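Local atomic coordinates of arylamine n-acetyltransferase (PDB entry 1W5R), a protein that catalyses, in its wild-type form, the transfer of an acetyl group from acetyl-coenzyme A to arylamines, probably through an acetylated enzyme intermediate. Residues D219-V231 with F242-F256. The protein carries 1 engineered substitution. Sequence-based numbering, arbitrary orientation.
Sequences DARYNLRGRNLAV and FDSAAQVLDAIVNRF
A beta hairpin, strands 220-225 and 228-233 joined by the type II' turn R225-N228, is covered on one side by helix 245-255, which runs roughly antiparallel to strand 220-225 (147°) with the axes 11.0 Å apart. At the turn the two segments meet as backbones: F242 N gives a nearly straight hydrogen bond to R227 O (2.9 Å), at the C-terminal end of strand 236-242 and on its side facing the hairpin; the second subunit extends the sheet beyond that strand. R227 then folds back over the chain leading into the helix. Its CG sits between the backbone N and the carbonyl carbon (chi1 71°) and the chain bends again at chi3, which brings NH1 up to two successive carbonyl oxygens, both near the guanidinium plane. R227 NH1 reaches F242 O at 3.0 Å in that carbonyl's plane, whereas it stands above the plane of the D243 carbonyl, with a more bent bond. NH2 of the same guanidinium forms a salt bridge with D277.

Deeper in, the contact is apolar. L224 spreads its two methyls: CD1 meets the edge of the F242 ring (4.0 Å to CE1) while CD2 reaches V248 CG1 on the helix. Beyond them the F256 ring packs against the strands, its CZ 3.8 Å from L229 CD1, which lies at the ring edge, and its CE2 against Y222 CB. At the exposed margin R255 lies across L229, CD2 of which sits over one face of the guanidinium, 3.6 Å from R255 NH1. Just before the N-cap S244, D243 points away from the hairpin and makes a salt bridge with R173 of the second subunit.

One guanidinium thus ties the strand-to-helix link and the C-terminal residues to the hairpin turn, while apolar side chains join helix and sheet.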
ATOM      1  N   ASP A 219       1.537 -11.199 -10.193  1.00 14.27           N
ATOM      2  CA  ASP A 219       0.751  -9.955 -10.137  1.00 15.18           C
ATOM      3  C   ASP A 219       1.520  -8.718  -9.724  1.00 14.03           C
ATOM      4  O   ASP A 219       1.068  -7.601  -9.975  1.00 14.50           O
ATOM      5  CB  ASP A 219      -0.421 -10.101  -9.168  1.00 16.60           C
ATOM      6  CG  ASP A 219      -1.439 -11.116  -9.628  1.00 20.13           C
ATOM      7  OD1 ASP A 219      -1.655 -11.241 -10.850  1.00 23.42           O
ATOM      8  OD2 ASP A 219      -2.039 -11.775  -8.751  1.00 25.85           O
ATOM      9  N   ALA A 220       2.669  -8.887  -9.072  1.00 12.73           N
ATOM     10  CA  ALA A 220       3.303  -7.704  -8.486  1.00 11.76           C
ATOM     11  C   ALA A 220       4.793  -7.861  -8.249  1.00 11.05           C
ATOM     12  O   ALA A 220       5.262  -8.965  -8.011  1.00 11.33           O
ATOM     13  CB  ALA A 220       2.613  -7.313  -7.180  1.00 13.32           C
ATOM     14  N   ARG A 221       5.496  -6.734  -8.277  1.00 10.22           N
ATOM     15  CA  ARG A 221       6.895  -6.668  -7.852  1.00  9.47           C
ATOM     16  C   ARG A 221       6.945  -6.066  -6.461  1.00 10.10           C
ATOM     17  O   ARG A 221       6.332  -5.021  -6.221  1.00 10.68           O
ATOM     18  CB  ARG A 221       7.709  -5.805  -8.814  1.00  9.12           C
ATOM     19  CG  ARG A 221       7.749  -6.345 -10.239  1.00  9.18           C
ATOM     20  CD  ARG A 221       8.480  -5.378 -11.167  1.00  9.39           C
ATOM     21  NE  ARG A 221       8.689  -5.907 -12.523  1.00  9.51           N
ATOM     22  CZ  ARG A 221       9.627  -6.806 -12.844  1.00  9.28           C
ATOM     23  NH1 ARG A 221      10.440  -7.297 -11.910  1.00  9.52           N
ATOM     24  NH2 ARG A 221       9.753  -7.220 -14.103  1.00  9.32           N
ATOM     25  N   TYR A 222       7.692  -6.709  -5.568  1.00 10.56           N
ATOM     26  CA  TYR A 222       7.849  -6.246  -4.191  1.00 10.41           C
ATOM     27  C   TYR A 222       9.290  -5.882  -3.940  1.00 10.74           C
ATOM     28  O   TYR A 222      10.182  -6.686  -4.200  1.00 11.00           O
ATOM     29  CB  TYR A 222       7.444  -7.356  -3.210  1.00 11.45           C
ATOM     30  CG  TYR A 222       5.995  -7.745  -3.337  1.00 12.33           C
ATOM     31  CD1 TYR A 222       5.588  -8.671  -4.297  1.00 12.77           C
ATOM     32  CD2 TYR A 222       5.031  -7.180  -2.501  1.00 13.77           C
ATOM     33  CE1 TYR A 222       4.256  -9.026  -4.416  1.00 15.19           C
ATOM     34  CE2 TYR A 222       3.686  -7.528  -2.619  1.00 14.64           C
ATOM     35  CZ  TYR A 222       3.308  -8.454  -3.571  1.00 14.86           C
ATOM     36  OH  TYR A 222       1.973  -8.795  -3.708  1.00 16.22           O
ATOM     37  N   ASN A 223       9.517  -4.662  -3.448  1.00  9.98           N
ATOM     38  CA  ASN A 223      10.877  -4.227  -3.158  1.00 10.11           C
ATOM     39  C   ASN A 223      10.949  -3.440  -1.867  1.00  9.93           C
ATOM     40  O   ASN A 223      10.407  -2.329  -1.786  1.00 11.11           O
ATOM     41  CB  ASN A 223      11.481  -3.400  -4.282  1.00 11.53           C
ATOM     42  CG  ASN A 223      12.963  -3.180  -4.069  1.00 14.25           C
ATOM     43  OD1 ASN A 223      13.734  -4.116  -4.138  1.00 17.17           O
ATOM     44  ND2 ASN A 223      13.350  -1.959  -3.737  1.00 19.02           N
ATOM     45  N   LEU A 224      11.609  -4.031  -0.879  1.00  9.40           N
ATOM     46  CA  LEU A 224      11.804  -3.408   0.429  1.00 10.26           C
ATOM     47  C   LEU A 224      13.201  -2.805   0.485  1.00  9.65           C
ATOM     48  O   LEU A 224      14.177  -3.502   0.224  1.00  9.68           O
ATOM     49  CB  LEU A 224      11.679  -4.482   1.514  1.00 11.32           C
ATOM     50  CG  LEU A 224      11.916  -4.051   2.969  1.00 11.85           C
ATOM     51  CD1 LEU A 224      10.701  -3.258   3.478  1.00 13.62           C
ATOM     52  CD2 LEU A 224      12.166  -5.248   3.882  1.00 12.32           C
ATOM     53  N   ARG A 225      13.293  -1.511   0.786  1.00  9.30           N
ATOM     54  CA  ARG A 225      14.561  -0.895   1.141  1.00  9.16           C
ATOM     55  C   ARG A 225      14.368  -0.298   2.525  1.00 10.05           C
ATOM     56  O   ARG A 225      13.521   0.585   2.710  1.00  9.75           O
ATOM     57  CB  ARG A 225      14.971   0.183   0.125  1.00  9.31           C
ATOM     58  CG  ARG A 225      16.297   0.905   0.419  1.00  9.93           C
ATOM     59  CD  ARG A 225      17.483  -0.061   0.361  1.00 10.62           C
ATOM     60  NE  ARG A 225      18.726   0.616   0.741  1.00 11.18           N
ATOM     61  CZ  ARG A 225      19.941   0.074   0.643  1.00 11.51           C
ATOM     62  NH1 ARG A 225      20.091  -1.157   0.170  1.00 12.26           N
ATOM     63  NH2 ARG A 225      21.006   0.780   1.020  1.00 12.09           N
ATOM     64  N   GLY A 226      15.113  -0.793   3.504  1.00 10.03           N
ATOM     65  CA  GLY A 226      14.933  -0.295   4.876  1.00 10.52           C
ATOM     66  C   GLY A 226      13.492  -0.511   5.344  1.00 10.79           C
ATOM     67  O   GLY A 226      12.967  -1.625   5.268  1.00 10.67           O
ATOM     68  N   ARG A 227      12.840   0.555   5.834  1.00 10.85           N
ATOM     69  CA  ARG A 227      11.445   0.479   6.303  1.00 11.35           C
ATOM     70  C   ARG A 227      10.387   0.580   5.197  1.00 11.28           C
ATOM     71  O   ARG A 227       9.183   0.426   5.464  1.00 12.07           O
ATOM     72  CB  ARG A 227      11.174   1.611   7.300  1.00 11.63           C
ATOM     73  CG  ARG A 227      11.129   2.971   6.637  1.00 12.78           C
ATOM     74  CD  ARG A 227      10.597   4.040   7.588  1.00 13.52           C
ATOM     75  NE  ARG A 227      11.597   4.534   8.529  1.00 14.44           N
ATOM     76  CZ  ARG A 227      11.479   4.509   9.860  1.00 15.14           C
ATOM     77  NH1 ARG A 227      10.417   3.966  10.450  1.00 15.09           N
ATOM     78  NH2 ARG A 227      12.457   5.029  10.597  1.00 16.23           N
ATOM     79  N   ASN A 228      10.836   0.829   3.966  1.00 11.28           N
ATOM     80  CA  ASN A 228       9.953   1.171   2.859  1.00 11.86           C
ATOM     81  C   ASN A 228       9.758   0.022   1.884  1.00 11.80           C
ATOM     82  O   ASN A 228      10.696  -0.378   1.182  1.00 11.56           O
ATOM     83  CB  ASN A 228      10.515   2.381   2.119  1.00 11.84           C
ATOM     84  CG  ASN A 228      10.599   3.613   3.001  1.00 13.90           C
ATOM     85  OD1 ASN A 228       9.593   4.071   3.547  1.00 16.33           O
ATOM     86  ND2 ASN A 228      11.804   4.153   3.146  1.00 16.44           N
ATOM     87  N   LEU A 229       8.538  -0.494   1.844  1.00 11.98           N
ATOM     88  CA  LEU A 229       8.162  -1.550   0.924  1.00 12.45           C
ATOM     89  C   LEU A 229       7.407  -0.967  -0.259  1.00 12.18           C
ATOM     90  O   LEU A 229       6.299  -0.432  -0.104  1.00 12.42           O
ATOM     91  CB  LEU A 229       7.329  -2.609   1.640  1.00 12.77           C
ATOM     92  CG  LEU A 229       6.677  -3.702   0.801  1.00 13.96           C
ATOM     93  CD1 LEU A 229       7.742  -4.496   0.035  1.00 14.71           C
ATOM     94  CD2 LEU A 229       5.863  -4.639   1.675  1.00 14.75           C
ATOM     95  N   ALA A 230       8.004  -1.047  -1.443  1.00 12.10           N
ATOM     96  CA  ALA A 230       7.317  -0.640  -2.672  1.00 11.71           C
ATOM     97  C   ALA A 230       6.669  -1.845  -3.354  1.00 12.68           C
ATOM     98  O   ALA A 230       7.277  -2.926  -3.447  1.00 13.12           O
ATOM     99  CB  ALA A 230       8.289   0.036  -3.633  1.00 12.18           C
ATOM    100  N   VAL A 231       5.449  -1.655  -3.843  1.00 13.34           N
ATOM    101  CA  VAL A 231       4.752  -2.679  -4.605  1.00 13.95           C
ATOM    102  C   VAL A 231       4.319  -2.051  -5.931  1.00 13.93           C
ATOM    103  O   VAL A 231       3.660  -1.014  -5.950  1.00 14.57           O
ATOM    104  CB  VAL A 231       3.508  -3.221  -3.846  1.00 14.17           C
ATOM    105  CG1 VAL A 231       2.894  -4.382  -4.621  1.00 15.19           C
ATOM    106  CG2 VAL A 231       3.863  -3.643  -2.414  1.00 15.55           C
ATOM    107  N   PHE A 242       6.973   0.959   7.204  1.00 14.67           N
ATOM    108  CA  PHE A 242       6.968   0.318   8.510  1.00 15.04           C
ATOM    109  C   PHE A 242       7.458   1.254   9.601  1.00 15.65           C
ATOM    110  O   PHE A 242       8.324   2.106   9.385  1.00 15.22           O
ATOM    111  CB  PHE A 242       7.821  -0.954   8.439  1.00 14.14           C
ATOM    112  CG  PHE A 242       7.230  -2.008   7.553  1.00 14.06           C
ATOM    113  CD1 PHE A 242       7.873  -2.390   6.360  1.00 14.84           C
ATOM    114  CD2 PHE A 242       6.005  -2.595   7.866  1.00 14.46           C
ATOM    115  CE1 PHE A 242       7.304  -3.357   5.531  1.00 15.37           C
ATOM    116  CE2 PHE A 242       5.442  -3.569   7.049  1.00 14.95           C
ATOM    117  CZ  PHE A 242       6.093  -3.946   5.873  1.00 14.95           C
ATOM    118  N   ASP A 243       6.856   1.106  10.779  1.00 16.90           N
ATOM    119  CA  ASP A 243       7.155   1.968  11.908  1.00 18.36           C
ATOM    120  C   ASP A 243       8.549   1.746  12.483  1.00 18.50           C
ATOM    121  O   ASP A 243       9.222   2.713  12.843  1.00 19.01           O
ATOM    122  CB  ASP A 243       6.131   1.751  13.021  1.00 18.69           C
ATOM    123  CG  ASP A 243       4.861   2.551  12.820  1.00 20.80           C
ATOM    124  OD1 ASP A 243       4.756   3.318  11.835  1.00 21.98           O
ATOM    125  OD2 ASP A 243       3.963   2.405  13.675  1.00 23.27           O
ATOM    126  N   SER A 244       8.959   0.475  12.550  1.00 18.43           N
ATOM    127  CA  SER A 244      10.163   0.056  13.286  1.00 18.39           C
ATOM    128  C   SER A 244      10.780  -1.219  12.699  1.00 18.34           C
ATOM    129  O   SER A 244      10.198  -1.867  11.823  1.00 18.06           O
ATOM    130  CB  SER A 244       9.823  -0.201  14.768  1.00 17.99           C
ATOM    131  OG  SER A 244       9.128  -1.437  14.902  1.00 19.37           O
ATOM    132  N   ALA A 245      11.939  -1.597  13.238  1.00 18.46           N
ATOM    133  CA  ALA A 245      12.611  -2.842  12.858  1.00 18.30           C
ATOM    134  C   ALA A 245      11.774  -4.112  13.072  1.00 17.98           C
ATOM    135  O   ALA A 245      11.870  -5.051  12.288  1.00 18.00           O
ATOM    136  CB  ALA A 245      13.964  -2.951  13.548  1.00 18.81           C
ATOM    137  N   ALA A 246      10.944  -4.169  14.126  1.00 17.99           N
ATOM    138  CA  ALA A 246      10.124  -5.374  14.338  1.00 18.04           C
ATOM    139  C   ALA A 246       9.171  -5.682  13.194  1.00 17.54           C
ATOM    140  O   ALA A 246       9.016  -6.850  12.819  1.00 17.91           O
ATOM    141  CB  ALA A 246       9.357  -5.318  15.673  1.00 18.47           C
ATOM    142  N   GLN A 247       8.511  -4.642  12.663  1.00 18.10           N
ATOM    143  CA  GLN A 247       7.591  -4.807  11.542  1.00 18.18           C
ATOM    144  C   GLN A 247       8.367  -5.205  10.282  1.00 17.11           C
ATOM    145  O   GLN A 247       7.885  -6.015   9.494  1.00 17.93           O
ATOM    146  CB  GLN A 247       6.787  -3.527  11.266  1.00 18.42           C
ATOM    147  CG  GLN A 247       5.658  -3.252  12.263  1.00 20.40           C
ATOM    148  CD  GLN A 247       6.135  -2.563  13.525  1.00 22.45           C
ATOM    149  OE1 GLN A 247       5.615  -2.823  14.613  1.00 26.40           O
ATOM    150  NE2 GLN A 247       7.109  -1.675  13.396  1.00 22.68           N
ATOM    151  N   VAL A 248       9.568  -4.636  10.125  1.00 17.44           N
ATOM    152  CA  VAL A 248      10.446  -4.985   9.003  1.00 16.55           C
ATOM    153  C   VAL A 248      10.806  -6.472   9.086  1.00 16.08           C
ATOM    154  O   VAL A 248      10.642  -7.209   8.116  1.00 16.55           O
ATOM    155  CB  VAL A 248      11.709  -4.093   8.933  1.00 16.00           C
ATOM    156  CG1 VAL A 248      12.666  -4.601   7.840  1.00 15.58           C
ATOM    157  CG2 VAL A 248      11.322  -2.649   8.645  1.00 16.38           C
ATOM    158  N   LEU A 249      11.248  -6.910  10.267  1.00 17.10           N
ATOM    159  CA  LEU A 249      11.532  -8.320  10.490  1.00 17.90           C
ATOM    160  C   LEU A 249      10.333  -9.241  10.267  1.00 17.98           C
ATOM    161  O   LEU A 249      10.476 -10.328   9.696  1.00 18.30           O
ATOM    162  CB  LEU A 249      12.157  -8.544  11.871  1.00 18.54           C
ATOM    163  CG  LEU A 249      13.682  -8.622  11.902  1.00 19.69           C
ATOM    164  CD1 LEU A 249      14.318  -7.261  11.720  1.00 20.82           C
ATOM    165  CD2 LEU A 249      14.147  -9.275  13.199  1.00 21.32           C
ATOM    166  N   ASP A 250       9.140  -8.804  10.691  1.00 18.95           N
ATOM    167  CA  ASP A 250       7.936  -9.579  10.394  1.00 20.20           C
ATOM    168  C   ASP A 250       7.714  -9.720   8.888  1.00 19.72           C
ATOM    169  O   ASP A 250       7.363 -10.798   8.421  1.00 20.25           O
ATOM    170  CB  ASP A 250       6.686  -8.994  11.059  1.00 20.96           C
ATOM    171  CG  ASP A 250       5.402  -9.659  10.562  1.00 23.01           C
ATOM    172  OD1 ASP A 250       4.649  -9.002   9.807  1.00 26.64           O
ATOM    173  OD2 ASP A 250       5.159 -10.848  10.886  1.00 25.64           O
ATOM    174  N   ALA A 251       7.925  -8.634   8.135  1.00 19.97           N
ATOM    175  CA  ALA A 251       7.786  -8.669   6.679  1.00 19.70           C
ATOM    176  C   ALA A 251       8.803  -9.635   6.078  1.00 19.48           C
ATOM    177  O   ALA A 251       8.466 -10.459   5.227  1.00 19.74           O
ATOM    178  CB  ALA A 251       7.941  -7.272   6.085  1.00 19.96           C
ATOM    179  N   ILE A 252      10.041  -9.555   6.564  1.00 19.38           N
ATOM    180  CA  ILE A 252      11.115 -10.419   6.076  1.00 19.54           C
ATOM    181  C   ILE A 252      10.740 -11.902   6.221  1.00 19.84           C
ATOM    182  O   ILE A 252      10.884 -12.689   5.290  1.00 19.35           O
ATOM    183  CB  ILE A 252      12.441 -10.086   6.794  1.00 18.85           C
ATOM    184  CG1 ILE A 252      13.003  -8.750   6.285  1.00 19.07           C
ATOM    185  CG2 ILE A 252      13.474 -11.209   6.615  1.00 18.23           C
ATOM    186  CD1 ILE A 252      14.196  -8.232   7.087  1.00 19.59           C
ATOM    187  N   VAL A 253      10.216 -12.263   7.387  1.00 21.41           N
ATOM    188  CA  VAL A 253       9.884 -13.665   7.675  1.00 23.31           C
ATOM    189  C   VAL A 253       8.596 -14.126   6.973  1.00 24.18           C
ATOM    190  O   VAL A 253       8.557 -15.195   6.359  1.00 24.44           O
ATOM    191  CB  VAL A 253       9.777 -13.901   9.204  1.00 23.83           C
ATOM    192  CG1 VAL A 253       9.413 -15.352   9.511  1.00 24.26           C
ATOM    193  CG2 VAL A 253      11.078 -13.545   9.882  1.00 23.55           C
ATOM    194  N   ASN A 254       7.559 -13.303   7.057  1.00 25.72           N
ATOM    195  CA  ASN A 254       6.211 -13.725   6.665  1.00 26.87           C
ATOM    196  C   ASN A 254       5.719 -13.244   5.297  1.00 27.08           C
ATOM    197  O   ASN A 254       4.901 -13.917   4.657  1.00 28.06           O
ATOM    198  CB  ASN A 254       5.217 -13.379   7.778  1.00 27.31           C
ATOM    199  CG  ASN A 254       5.519 -14.128   9.067  1.00 28.28           C
ATOM    200  OD1 ASN A 254       5.834 -13.527  10.089  1.00 29.23           O
ATOM    201  ND2 ASN A 254       5.461 -15.453   9.009  1.00 29.37           N
ATOM    202  N   ARG A 255       6.198 -12.085   4.851  1.00 26.76           N
ATOM    203  CA  ARG A 255       5.946 -11.648   3.482  1.00 26.68           C
ATOM    204  C   ARG A 255       6.955 -12.288   2.524  1.00 24.69           C
ATOM    205  O   ARG A 255       6.580 -12.809   1.469  1.00 24.82           O
ATOM    206  CB  ARG A 255       6.023 -10.123   3.360  1.00 26.74           C
ATOM    207  CG  ARG A 255       4.810  -9.333   3.856  1.00 28.82           C
ATOM    208  CD  ARG A 255       4.983  -7.869   3.443  1.00 28.92           C
ATOM    209  NE  ARG A 255       3.796  -7.044   3.656  1.00 34.08           N
ATOM    210  CZ  ARG A 255       2.974  -6.632   2.693  1.00 33.12           C
ATOM    211  NH1 ARG A 255       3.184  -6.974   1.425  1.00 34.60           N
ATOM    212  NH2 ARG A 255       1.930  -5.874   3.001  1.00 35.51           N
ATOM    213  N   PHE A 256       8.237 -12.254   2.892  1.00 22.38           N
ATOM    214  CA  PHE A 256       9.297 -12.673   1.976  1.00 20.69           C
ATOM    215  C   PHE A 256       9.785 -14.113   2.167  1.00 20.35           C
ATOM    216  O   PHE A 256      10.584 -14.623   1.374  1.00 19.89           O
ATOM    217  CB  PHE A 256      10.460 -11.674   2.023  1.00 19.30           C
ATOM    218  CG  PHE A 256      10.132 -10.333   1.423  1.00 16.80           C
ATOM    219  CD1 PHE A 256       9.912  -9.223   2.235  1.00 15.04           C
ATOM    220  CD2 PHE A 256      10.046 -10.179   0.041  1.00 14.32           C
ATOM    221  CE1 PHE A 256       9.621  -7.964   1.675  1.00 15.05           C
ATOM    222  CE2 PHE A 256       9.746  -8.950  -0.525  1.00 14.20           C
ATOM    223  CZ  PHE A 256       9.538  -7.829   0.290  1.00 14.67           C
TER